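Local atomic coordinates of uncharacterized protein YP_928783.1 (Shewanella amazonensis SB2B, PDB entry 3KE2), a protein that is of unknown function but contains a winged helix-turn-helix domain and so probably binds DNA. Residues A[28-33]-A[78-83]. Residues are numbered along the deposited sequence; the frame is centred on the assembly and turned at random. Where two conformers were deposited one is given.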
loop_
_atom_site.group_PDB
_atom_site.type_symbol
_atom_site.label_atom_id
_atom_site.label_comp_id
_atom_site.label_asym_id
_atom_site.label_seq_id
_atom_site.Cartn_x
_atom_site.Cartn_y
_atom_site.Cartn_z
ATOM N N LEU A 28 11.065 5.790 -8.007
ATOM C CA LEU A 28 12.424 6.061 -8.442
ATOM C C LEU A 28 12.944 4.962 -9.378
ATOM O O LEU A 28 13.447 5.247 -10.460
ATOM C CB LEU A 28 13.338 6.184 -7.242
ATOM C CG LEU A 28 13.180 7.429 -6.375
ATOM C CD1 LEU A 28 14.161 7.310 -5.230
ATOM C CD2 LEU A 28 13.395 8.733 -7.162
HETATM N N MSE A 29 12.764 3.710 -8.958
HETATM C CA MSE A 29 13.198 2.537 -9.712
HETATM C C MSE A 29 12.525 2.404 -11.049
HETATM O O MSE A 29 13.092 1.867 -11.990
HETATM C CB MSE A 29 12.888 1.285 -8.910
HETATM C CG MSE A 29 13.659 1.193 -7.650
HETATM SE SE MSE A 29 13.055 -0.281 -6.605
HETATM C CE MSE A 29 14.108 0.044 -5.116
ATOM N N ASP A 30 11.320 2.921 -11.148
ATOM C CA ASP A 30 10.563 2.803 -12.364
ATOM C C ASP A 30 10.954 3.859 -13.394
ATOM O O ASP A 30 10.798 3.625 -14.584
ATOM C CB ASP A 30 9.065 2.931 -12.032
ATOM C CG ASP A 30 8.158 2.202 -13.028
ATOM O OD1 ASP A 30 8.456 1.038 -13.388
ATOM O OD2 ASP A 30 7.101 2.772 -13.385
ATOM N N ASP A 31 11.456 5.015 -12.965
ATOM C CA ASP A 31 11.804 6.097 -13.925
ATOM C C ASP A 31 13.285 6.122 -14.360
ATOM O O ASP A 31 13.624 6.818 -15.309
ATOM C CB ASP A 31 11.381 7.482 -13.370
ATOM C CG ASP A 31 9.831 7.574 -13.014
ATOM O OD1 ASP A 31 9.091 6.532 -12.942
ATOM O OD2 ASP A 31 9.357 8.719 -12.779
ATOM N N ALA A 32 14.135 5.361 -13.674
ATOM C CA ALA A 32 15.569 5.260 -13.962
ATOM C C ALA A 32 16.156 3.917 -13.456
ATOM O O ALA A 32 15.595 3.278 -12.570
ATOM C CB ALA A 32 16.323 6.427 -13.341
ATOM N N ARG A 33 17.287 3.505 -14.020
ATOM C CA ARG A 33 17.948 2.288 -13.599
ATOM C C ARG A 33 18.755 2.556 -12.352
ATOM O O ARG A 33 19.742 3.288 -12.392
ATOM C CB ARG A 33 18.867 1.748 -14.680
ATOM C CG ARG A 33 18.095 1.382 -15.894
ATOM C CD ARG A 33 18.866 0.542 -16.873
ATOM N NE ARG A 33 17.966 0.173 -17.958
ATOM C CZ ARG A 33 18.281 -0.618 -18.981
ATOM N NH1 ARG A 33 19.497 -1.165 -19.087
ATOM N NH2 ARG A 33 17.363 -0.875 -19.905
ATOM N N TYR A 78 17.429 -2.570 -10.431
ATOM C CA TYR A 78 16.126 -3.055 -10.061
ATOM C C TYR A 78 15.082 -2.685 -11.105
ATOM O O TYR A 78 15.165 -1.653 -11.751
ATOM C CB TYR A 78 15.710 -2.469 -8.714
ATOM C CG TYR A 78 16.501 -2.952 -7.508
ATOM C CD1 TYR A 78 16.161 -4.136 -6.861
ATOM C CD2 TYR A 78 17.558 -2.199 -6.975
ATOM C CE1 TYR A 78 16.860 -4.566 -5.733
ATOM C CE2 TYR A 78 18.281 -2.641 -5.833
ATOM C CZ TYR A 78 17.914 -3.821 -5.225
ATOM O OH TYR A 78 18.597 -4.286 -4.109
ATOM N N ARG A 79 14.105 -3.556 -11.267
ATOM C CA ARG A 79 12.993 -3.332 -12.163
ATOM C C ARG A 79 11.706 -3.813 -11.512
ATOM O O ARG A 79 11.699 -4.850 -10.842
ATOM C CB ARG A 79 13.169 -4.064 -13.480
ATOM C CG ARG A 79 11.960 -3.940 -14.394
ATOM C CD ARG A 79 12.312 -4.296 -15.811
ATOM N NE ARG A 79 12.814 -5.656 -15.867
ATOM C CZ ARG A 79 13.620 -6.144 -16.819
ATOM N NH1 ARG A 79 14.097 -5.391 -17.816
ATOM N NH2 ARG A 79 13.994 -7.402 -16.734
ATOM N N ILE A 80 10.620 -3.078 -11.732
ATOM C CA ILE A 80 9.332 -3.440 -11.201
ATOM C C ILE A 80 8.701 -4.412 -12.176
ATOM O O ILE A 80 8.424 -4.038 -13.327
ATOM C CB ILE A 80 8.439 -2.197 -11.035
ATOM C CG1 ILE A 80 9.134 -1.164 -10.131
ATOM C CG2 ILE A 80 7.090 -2.573 -10.491
ATOM C CD1 ILE A 80 9.529 -1.674 -8.816
ATOM N N ARG A 81 8.511 -5.667 -11.741
ATOM C CA ARG A 81 7.885 -6.702 -12.583
ATOM C C ARG A 81 6.418 -6.377 -12.699
ATOM O O ARG A 81 5.845 -6.442 -13.782
ATOM C CB ARG A 81 8.070 -8.114 -12.018
ATOM C CG ARG A 81 7.320 -9.212 -12.819
ATOM C CD ARG A 81 7.511 -10.632 -12.245
ATOM N NE ARG A 81 6.724 -11.629 -12.983
ATOM C CZ ARG A 81 7.184 -12.355 -13.996
ATOM N NH1 ARG A 81 8.437 -12.219 -14.398
ATOM N NH2 ARG A 81 6.390 -13.218 -14.602
ATOM N N THR A 82 5.794 -6.030 -11.570
ATOM C CA THR A 82 4.370 -5.634 -11.575
ATOM C C THR A 82 4.081 -4.765 -10.370
ATOM O O THR A 82 4.656 -4.979 -9.305
ATOM C CB THR A 82 3.398 -6.792 -11.556
ATOM O OG1 THR A 82 2.080 -6.274 -11.786
ATOM C CG2 THR A 82 3.444 -7.537 -10.220
ATOM N N TRP A 83 3.227 -3.760 -10.562
ATOM C CA TRP A 83 2.821 -2.887 -9.465
ATOM C C TRP A 83 1.691 -3.506 -8.677
ATOM O O TRP A 83 1.422 -3.098 -7.549
ATOM C CB TRP A 83 2.360 -1.531 -9.970
ATOM C CG TRP A 83 3.460 -0.655 -10.364
ATOM C CD1 TRP A 83 4.076 -0.609 -11.567
ATOM C CD2 TRP A 83 4.079 0.347 -9.550
ATOM N NE1 TRP A 83 5.048 0.352 -11.555
ATOM C CE2 TRP A 83 5.080 0.949 -10.326
ATOM C CE3 TRP A 83 3.882 0.793 -8.235
ATOM C CZ2 TRP A 83 5.881 1.980 -9.847
ATOM C CZ3 TRP A 83 4.686 1.829 -7.750
ATOM C CH2 TRP A 83 5.678 2.403 -8.558
HETATM O O HOH W 1 15.791 0.777 -10.972
#
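D30, in the last turn of helix 14-31, meets I80 of strand 77-82 and W83 just beyond it. Its CB lies 4.0 Å from CZ2 of W83; beyond it CG sits at the edge of the indole, in the ring plane, with NE1 and CZ2 equally near. The carboxylate stands almost upright against the ring, the two planes 79° apart. OD2 comes within 3.7 Å of NE1 of W83, while OD1 meets the aliphatic side of I80, 4.0 Å from its CG1. With CG anti to the backbone N (chi1 -153°), the carboxylate is carried between I80 CG1 and the NE1-CZ2 edge of W83. I80 also packs on W83, its CG2 3.7 Å above one face of the indole and nearer its margin than its middle. Without the indole, as with an alanine at W83, the D30 carboxylate would probably lose the edge beside it and I80 CG2 the face it covers. Deeper in, the extended side chain of M29 runs alongside Y78: SE touches Y78 CB at 4.0 Å and approaches the phenol ring obliquely, 5.2 Å from its centroid, a Met-aromatic contact. Helix 36-43 and helix 47-55 add L39 and I54 around M29, and F66 meets the Y78 ring edge-to-face. A water lies within hydrogen-bonding reach of the carbonyl oxygens of A32 and Y78, and can link the loop after the helix to the strand. The contact thus seats the first helix of a winged helix-turn-helix domain against the second strand of its antiparallel wing hairpin.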